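Local coordinates for uncharacterized protein (Desulfotomaculum acetoxidans, PDB 3U4Y), which is of unknown function but folds as a seven-bladed beta-propeller of the lactonase family, at residues T176-N188 with L222-T234. Numbering follows the deposited sequence.
Sequences TRPFNITFTPDGN and LPGTIVVSRDGST
Thr182 reaches across to the neighbouring strand and donates its hydroxyl to a backbone carbonyl, OG1 to Ile226 O, at 2.8 Å. The hydroxyl approaches off the C=O axis, at a C=O...OG1 angle of 133°, and is only slightly tilted from the carbonyl plane. OG1 stands anti to the carbonyl carbon (chi1 -71°), which leaves the methyl anti to the backbone N, where Thr182 CG2 slides past Val228 CG1 at 3.4 Å. Replacing Thr182 by an alanine removes both branches and would probably leave the Ile226 carbonyl without this donor and open a gap beside Val228 CG1. The other branch of Val228 crosses the Pro185 ring, Val228 CG2 lying 3.6 Å from Pro185 CD, while Pro185 CG sits close to two turn carbonyls, those of Ser229 (CG to Ser229 O 3.5 Å) and Arg230. Further along, Asn180 runs alongside Thr225, Asn180 ND2 at 3.7 Å from Thr225 CB, and the same ND2 is hydrogen-bonded to OD1 of Asn276, outside both segments. The ring of Phe179 presents its edge to Gly224, whose O lies near the ring plane.

Behind this shell, type I turns at Thr184-Gly187 and Ser229-Gly232 set the ends that meet around Pro185. Ile226 also packs on Ala193 of strand 189-194 and on Val235 and Val237 of strand 234-238, tying both sheets into the contact, and on the far side of strand 178-183 Ile181 rests on strand 142-147 of the preceding blade. The two strands run nearly parallel, at 9° with axes 7.1 Å apart, each the first strand of its own four-stranded antiparallel sheet: packing of innermost strands from successive blades round the central axis of a beta-propeller.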
ATOM      1  N   THR A 176      -7.723  16.329  -7.836  1.00 26.35           N
ATOM      2  CA  THR A 176      -7.025  16.050  -9.076  1.00 29.91           C
ATOM      3  C   THR A 176      -5.702  15.322  -8.851  1.00 32.21           C
ATOM      4  O   THR A 176      -5.022  15.545  -7.849  1.00 34.16           O
ATOM      5  CB  THR A 176      -6.894  17.350  -9.950  1.00 39.01           C
ATOM      6  OG1 THR A 176      -5.533  17.595 -10.292  1.00 17.16           O
ATOM      7  CG2 THR A 176      -7.443  18.568  -9.205  1.00 48.98           C
ATOM      8  N   ARG A 177      -5.365  14.433  -9.783  1.00 32.40           N
ATOM      9  CA  ARG A 177      -4.171  13.590  -9.686  1.00 27.65           C
ATOM     10  C   ARG A 177      -4.300  12.480  -8.619  1.00 20.44           C
ATOM     11  O   ARG A 177      -3.476  12.376  -7.702  1.00  9.71           O
ATOM     12  CB  ARG A 177      -2.919  14.450  -9.453  1.00 21.36           C
ATOM     13  CG  ARG A 177      -1.600  13.727  -9.723  1.00 21.70           C
ATOM     14  CD  ARG A 177      -1.309  13.583 -11.203  1.00 22.79           C
ATOM     15  NE  ARG A 177      -1.250  14.890 -11.851  1.00 32.15           N
ATOM     16  CZ  ARG A 177      -2.225  15.406 -12.597  1.00 31.19           C
ATOM     17  NH1 ARG A 177      -2.083  16.611 -13.121  1.00 25.09           N
ATOM     18  NH2 ARG A 177      -3.341  14.726 -12.818  1.00 31.79           N
ATOM     19  N   PRO A 178      -5.331  11.632  -8.751  1.00 22.35           N
ATOM     20  CA  PRO A 178      -5.516  10.576  -7.758  1.00 24.62           C
ATOM     21  C   PRO A 178      -4.258   9.721  -7.746  1.00 36.99           C
ATOM     22  O   PRO A 178      -3.744   9.416  -8.828  1.00 35.95           O
ATOM     23  CB  PRO A 178      -6.685   9.767  -8.311  1.00 21.74           C
ATOM     24  CG  PRO A 178      -7.187  10.504  -9.511  1.00 19.39           C
ATOM     25  CD  PRO A 178      -6.119  11.399  -9.969  1.00 22.04           C
ATOM     26  N   PHE A 179      -3.771   9.345  -6.563  1.00 38.24           N
ATOM     27  CA  PHE A 179      -2.464   8.689  -6.442  1.00 34.45           C
ATOM     28  C   PHE A 179      -2.450   7.367  -5.660  1.00 26.74           C
ATOM     29  O   PHE A 179      -1.891   6.399  -6.135  1.00 23.41           O
ATOM     30  CB  PHE A 179      -1.428   9.660  -5.869  1.00 41.03           C
ATOM     31  CG  PHE A 179      -0.036   9.091  -5.782  1.00 47.33           C
ATOM     32  CD1 PHE A 179       0.715   8.877  -6.919  1.00 43.27           C
ATOM     33  CD2 PHE A 179       0.531   8.796  -4.553  1.00 59.22           C
ATOM     34  CE1 PHE A 179       2.005   8.363  -6.836  1.00 53.00           C
ATOM     35  CE2 PHE A 179       1.826   8.281  -4.465  1.00 61.72           C
ATOM     36  CZ  PHE A 179       2.562   8.063  -5.607  1.00 54.98           C
ATOM     37  N   ASN A 180      -3.050   7.326  -4.471  1.00 25.86           N
ATOM     38  CA  ASN A 180      -3.143   6.086  -3.705  1.00 25.50           C
ATOM     39  C   ASN A 180      -4.572   5.836  -3.218  1.00 29.04           C
ATOM     40  O   ASN A 180      -5.316   6.779  -3.007  1.00 39.12           O
ATOM     41  CB  ASN A 180      -2.164   6.110  -2.528  1.00 24.80           C
ATOM     42  CG  ASN A 180      -1.809   4.713  -2.034  1.00 54.02           C
ATOM     43  OD1 ASN A 180      -2.191   3.694  -2.634  1.00 61.31           O
ATOM     44  ND2 ASN A 180      -1.060   4.657  -0.946  1.00 65.26           N
ATOM     45  N   ILE A 181      -4.956   4.574  -3.053  1.00 23.23           N
ATOM     46  CA  ILE A 181      -6.293   4.227  -2.570  1.00 19.71           C
ATOM     47  C   ILE A 181      -6.142   3.320  -1.379  1.00 27.17           C
ATOM     48  O   ILE A 181      -5.177   2.570  -1.294  1.00 41.71           O
ATOM     49  CB  ILE A 181      -7.103   3.397  -3.576  1.00 17.51           C
ATOM     50  CG1 ILE A 181      -6.996   3.926  -4.979  1.00 22.28           C
ATOM     51  CG2 ILE A 181      -8.542   3.393  -3.229  1.00 12.04           C
ATOM     52  CD1 ILE A 181      -7.485   2.907  -5.950  1.00 26.37           C
ATOM     53  N   THR A 182      -7.115   3.365  -0.479  1.00 31.15           N
ATOM     54  CA  THR A 182      -7.123   2.545   0.729  1.00 30.01           C
ATOM     55  C   THR A 182      -8.575   2.302   1.124  1.00 35.27           C
ATOM     56  O   THR A 182      -9.376   3.234   1.135  1.00 32.88           O
ATOM     57  CB  THR A 182      -6.401   3.245   1.896  1.00 23.78           C
ATOM     58  OG1 THR A 182      -4.987   3.275   1.661  1.00 34.59           O
ATOM     59  CG2 THR A 182      -6.644   2.504   3.157  1.00 23.06           C
ATOM     60  N   PHE A 183      -8.927   1.052   1.417  1.00 36.08           N
ATOM     61  CA  PHE A 183     -10.290   0.734   1.839  1.00 24.87           C
ATOM     62  C   PHE A 183     -10.435   0.908   3.337  1.00 31.51           C
ATOM     63  O   PHE A 183      -9.453   1.029   4.065  1.00 46.10           O
ATOM     64  CB  PHE A 183     -10.636  -0.711   1.510  1.00 16.12           C
ATOM     65  CG  PHE A 183     -11.133  -0.928   0.115  1.00 25.22           C
ATOM     66  CD1 PHE A 183     -12.465  -0.734  -0.201  1.00 28.79           C
ATOM     67  CD2 PHE A 183     -10.281  -1.366  -0.878  1.00 27.73           C
ATOM     68  CE1 PHE A 183     -12.935  -0.952  -1.491  1.00 19.69           C
ATOM     69  CE2 PHE A 183     -10.748  -1.581  -2.160  1.00 20.96           C
ATOM     70  CZ  PHE A 183     -12.083  -1.374  -2.462  1.00 14.94           C
ATOM     71  N   THR A 184     -11.671   0.910   3.803  1.00 32.71           N
ATOM     72  CA  THR A 184     -11.917   0.759   5.220  1.00 35.80           C
ATOM     73  C   THR A 184     -11.905  -0.733   5.503  1.00 27.89           C
ATOM     74  O   THR A 184     -12.240  -1.529   4.630  1.00 34.85           O
ATOM     75  CB  THR A 184     -13.271   1.351   5.614  1.00 39.18           C
ATOM     76  OG1 THR A 184     -14.281   0.885   4.703  1.00 41.99           O
ATOM     77  CG2 THR A 184     -13.202   2.865   5.571  1.00 29.38           C
ATOM     78  N   PRO A 185     -11.524  -1.121   6.723  1.00 15.47           N
ATOM     79  CA  PRO A 185     -11.382  -2.530   7.064  1.00 14.05           C
ATOM     80  C   PRO A 185     -12.599  -3.369   6.698  1.00 21.79           C
ATOM     81  O   PRO A 185     -12.469  -4.587   6.582  1.00 22.63           O
ATOM     82  CB  PRO A 185     -11.194  -2.485   8.560  1.00 14.40           C
ATOM     83  CG  PRO A 185     -10.585  -1.187   8.825  1.00 13.64           C
ATOM     84  CD  PRO A 185     -11.218  -0.255   7.869  1.00 17.73           C
ATOM     85  N   ASP A 186     -13.753  -2.729   6.508  1.00 22.40           N
ATOM     86  CA  ASP A 186     -15.015  -3.423   6.204  1.00 21.29           C
ATOM     87  C   ASP A 186     -15.405  -3.373   4.732  1.00 26.36           C
ATOM     88  O   ASP A 186     -16.400  -3.984   4.339  1.00 32.57           O
ATOM     89  CB  ASP A 186     -16.168  -2.895   7.067  1.00 34.13           C
ATOM     90  CG  ASP A 186     -16.207  -1.368   7.154  1.00 56.96           C
ATOM     91  OD1 ASP A 186     -15.558  -0.797   8.066  1.00 60.36           O
ATOM     92  OD2 ASP A 186     -16.903  -0.738   6.321  1.00 61.89           O
ATOM     93  N   GLY A 187     -14.624  -2.644   3.932  1.00 22.60           N
ATOM     94  CA  GLY A 187     -14.799  -2.584   2.491  1.00 24.15           C
ATOM     95  C   GLY A 187     -15.966  -1.754   1.981  1.00 32.13           C
ATOM     96  O   GLY A 187     -16.390  -1.891   0.823  1.00 30.24           O
ATOM     97  N   ASN A 188     -16.486  -0.885   2.840  1.00 34.03           N
ATOM     98  CA  ASN A 188     -17.695  -0.137   2.524  1.00 34.42           C
ATOM     99  C   ASN A 188     -17.408   1.281   2.052  1.00 33.06           C
ATOM    100  O   ASN A 188     -18.261   1.939   1.454  1.00 38.76           O
ATOM    101  CB  ASN A 188     -18.605  -0.107   3.734  1.00 43.30           C
ATOM    102  CG  ASN A 188     -19.131  -1.468   4.088  1.00 41.13           C
ATOM    103  OD1 ASN A 188     -19.497  -2.254   3.213  1.00 35.19           O
ATOM    104  ND2 ASN A 188     -19.168  -1.762   5.380  1.00 43.13           N
ATOM    105  N   LEU A 222       0.272  17.744  -0.584  1.00 32.97           N
ATOM    106  CA  LEU A 222       0.811  16.591  -1.282  1.00 12.67           C
ATOM    107  C   LEU A 222       0.627  15.278  -0.528  1.00 32.19           C
ATOM    108  O   LEU A 222       1.586  14.717  -0.012  1.00 29.22           O
ATOM    109  CB  LEU A 222       2.282  16.846  -1.592  1.00 13.21           C
ATOM    110  CG  LEU A 222       2.687  16.819  -3.072  1.00 37.31           C
ATOM    111  CD1 LEU A 222       1.726  17.626  -3.928  1.00 39.52           C
ATOM    112  CD2 LEU A 222       4.089  17.329  -3.236  1.00 14.35           C
ATOM    113  N   PRO A 223      -0.622  14.786  -0.474  1.00 34.58           N
ATOM    114  CA  PRO A 223      -0.971  13.570   0.268  1.00 22.53           C
ATOM    115  C   PRO A 223      -0.545  12.274  -0.428  1.00 30.33           C
ATOM    116  O   PRO A 223      -0.909  12.026  -1.578  1.00 30.11           O
ATOM    117  CB  PRO A 223      -2.495  13.652   0.352  1.00 16.13           C
ATOM    118  CG  PRO A 223      -2.899  14.468  -0.848  1.00 21.29           C
ATOM    119  CD  PRO A 223      -1.817  15.478  -1.002  1.00 35.97           C
ATOM    120  N   GLY A 224       0.201  11.434   0.283  1.00 38.21           N
ATOM    121  CA  GLY A 224       0.713  10.213  -0.303  1.00 41.93           C
ATOM    122  C   GLY A 224      -0.055   8.946   0.023  1.00 46.01           C
ATOM    123  O   GLY A 224      -0.644   8.315  -0.856  1.00 52.96           O
ATOM    124  N   THR A 225      -0.043   8.559   1.290  1.00 41.44           N
ATOM    125  CA  THR A 225      -0.561   7.252   1.662  1.00 41.62           C
ATOM    126  C   THR A 225      -1.543   7.342   2.824  1.00 32.89           C
ATOM    127  O   THR A 225      -1.373   8.148   3.741  1.00 22.05           O
ATOM    128  CB  THR A 225       0.598   6.216   1.923  1.00 47.27           C
ATOM    129  OG1 THR A 225       0.699   5.901   3.319  1.00 38.75           O
ATOM    130  CG2 THR A 225       1.954   6.747   1.383  1.00 25.29           C
ATOM    131  N   ILE A 226      -2.575   6.505   2.755  1.00 31.60           N
ATOM    132  CA  ILE A 226      -3.673   6.512   3.710  1.00 24.94           C
ATOM    133  C   ILE A 226      -3.620   5.273   4.576  1.00 35.06           C
ATOM    134  O   ILE A 226      -3.770   4.159   4.067  1.00 48.13           O
ATOM    135  CB  ILE A 226      -5.052   6.449   2.991  1.00 32.77           C
ATOM    136  CG1 ILE A 226      -5.111   7.387   1.784  1.00 26.04           C
ATOM    137  CG2 ILE A 226      -6.166   6.751   3.956  1.00 35.81           C
ATOM    138  CD1 ILE A 226      -4.378   8.667   1.987  1.00 27.22           C
ATOM    139  N   VAL A 227      -3.415   5.447   5.877  1.00 32.85           N
ATOM    140  CA  VAL A 227      -3.541   4.327   6.806  1.00 33.57           C
ATOM    141  C   VAL A 227      -4.837   4.483   7.569  1.00 36.53           C
ATOM    142  O   VAL A 227      -5.131   5.566   8.074  1.00 37.18           O
ATOM    143  CB  VAL A 227      -2.452   4.327   7.884  1.00 31.76           C
ATOM    144  CG1 VAL A 227      -2.581   3.069   8.748  1.00 41.28           C
ATOM    145  CG2 VAL A 227      -1.082   4.448   7.282  1.00 16.52           C
ATOM    146  N   VAL A 228      -5.606   3.409   7.685  1.00 33.37           N
ATOM    147  CA  VAL A 228      -6.796   3.481   8.528  1.00 38.27           C
ATOM    148  C   VAL A 228      -6.893   2.390   9.606  1.00 35.87           C
ATOM    149  O   VAL A 228      -6.840   1.197   9.316  1.00 51.43           O
ATOM    150  CB  VAL A 228      -8.122   3.638   7.703  1.00 35.19           C
ATOM    151  CG1 VAL A 228      -7.877   3.507   6.183  1.00 22.95           C
ATOM    152  CG2 VAL A 228      -9.222   2.695   8.213  1.00 28.92           C
ATOM    153  N   SER A 229      -7.010   2.837  10.853  1.00 23.21           N
ATOM    154  CA  SER A 229      -7.171   1.998  12.036  1.00 20.18           C
ATOM    155  C   SER A 229      -8.263   0.907  11.900  1.00 31.37           C
ATOM    156  O   SER A 229      -9.235   1.082  11.169  1.00 25.29           O
ATOM    157  CB  SER A 229      -7.523   2.911  13.195  1.00 19.75           C
ATOM    158  OG  SER A 229      -8.823   3.444  13.000  1.00 22.97           O
ATOM    159  N   ARG A 230      -8.126  -0.206  12.624  1.00 28.91           N
ATOM    160  CA  ARG A 230      -8.936  -1.387  12.314  1.00 27.31           C
ATOM    161  C   ARG A 230     -10.433  -1.304  12.637  1.00 33.80           C
ATOM    162  O   ARG A 230     -11.218  -2.152  12.187  1.00 16.98           O
ATOM    163  CB  ARG A 230      -8.294  -2.667  12.863  1.00 43.05           C
ATOM    164  CG  ARG A 230      -7.639  -2.547  14.242  1.00 56.10           C
ATOM    165  CD  ARG A 230      -7.056  -3.903  14.716  1.00112.29           C
ATOM    166  NE  ARG A 230      -5.589  -3.978  14.658  1.00108.04           N
ATOM    167  CZ  ARG A 230      -4.892  -4.808  13.880  1.00101.44           C
ATOM    168  NH1 ARG A 230      -3.563  -4.789  13.919  1.00 91.69           N
ATOM    169  NH2 ARG A 230      -5.513  -5.663  13.069  1.00101.77           N
ATOM    170  N   ASP A 231     -10.827  -0.287  13.410  1.00 38.76           N
ATOM    171  CA  ASP A 231     -12.250  -0.003  13.663  1.00 25.78           C
ATOM    172  C   ASP A 231     -12.837   0.988  12.660  1.00 39.37           C
ATOM    173  O   ASP A 231     -14.048   1.128  12.556  1.00 50.41           O
ATOM    174  CB  ASP A 231     -12.483   0.498  15.079  1.00 24.61           C
ATOM    175  CG  ASP A 231     -11.848   1.844  15.336  1.00 43.08           C
ATOM    176  OD1 ASP A 231     -12.253   2.510  16.328  1.00 39.42           O
ATOM    177  OD2 ASP A 231     -10.946   2.227  14.555  1.00 49.03           O
ATOM    178  N   GLY A 232     -11.970   1.676  11.926  1.00 42.18           N
ATOM    179  CA  GLY A 232     -12.395   2.453  10.783  1.00 37.81           C
ATOM    180  C   GLY A 232     -12.681   3.894  11.119  1.00 35.73           C
ATOM    181  O   GLY A 232     -13.120   4.652  10.268  1.00 37.90           O
ATOM    182  N   SER A 233     -12.411   4.281  12.358  1.00 32.76           N
ATOM    183  CA  SER A 233     -12.807   5.593  12.842  1.00 29.20           C
ATOM    184  C   SER A 233     -11.688   6.611  12.832  1.00 34.25           C
ATOM    185  O   SER A 233     -11.937   7.796  13.042  1.00 41.87           O
ATOM    186  CB  SER A 233     -13.275   5.482  14.276  1.00 24.00           C
ATOM    187  OG  SER A 233     -12.134   5.360  15.106  1.00 20.16           O
ATOM    188  N   THR A 234     -10.455   6.155  12.646  1.00 23.52           N
ATOM    189  CA  THR A 234      -9.307   7.066  12.583  1.00 14.19           C
ATOM    190  C   THR A 234      -8.481   6.869  11.307  1.00 18.28           C
ATOM    191  O   THR A 234      -8.224   5.745  10.896  1.00 22.50           O
ATOM    192  CB  THR A 234      -8.442   6.982  13.849  1.00 17.40           C
ATOM    193  OG1 THR A 234      -9.243   7.329  14.989  1.00 23.33           O
ATOM    194  CG2 THR A 234      -7.282   7.946  13.763  1.00 17.48           C
TER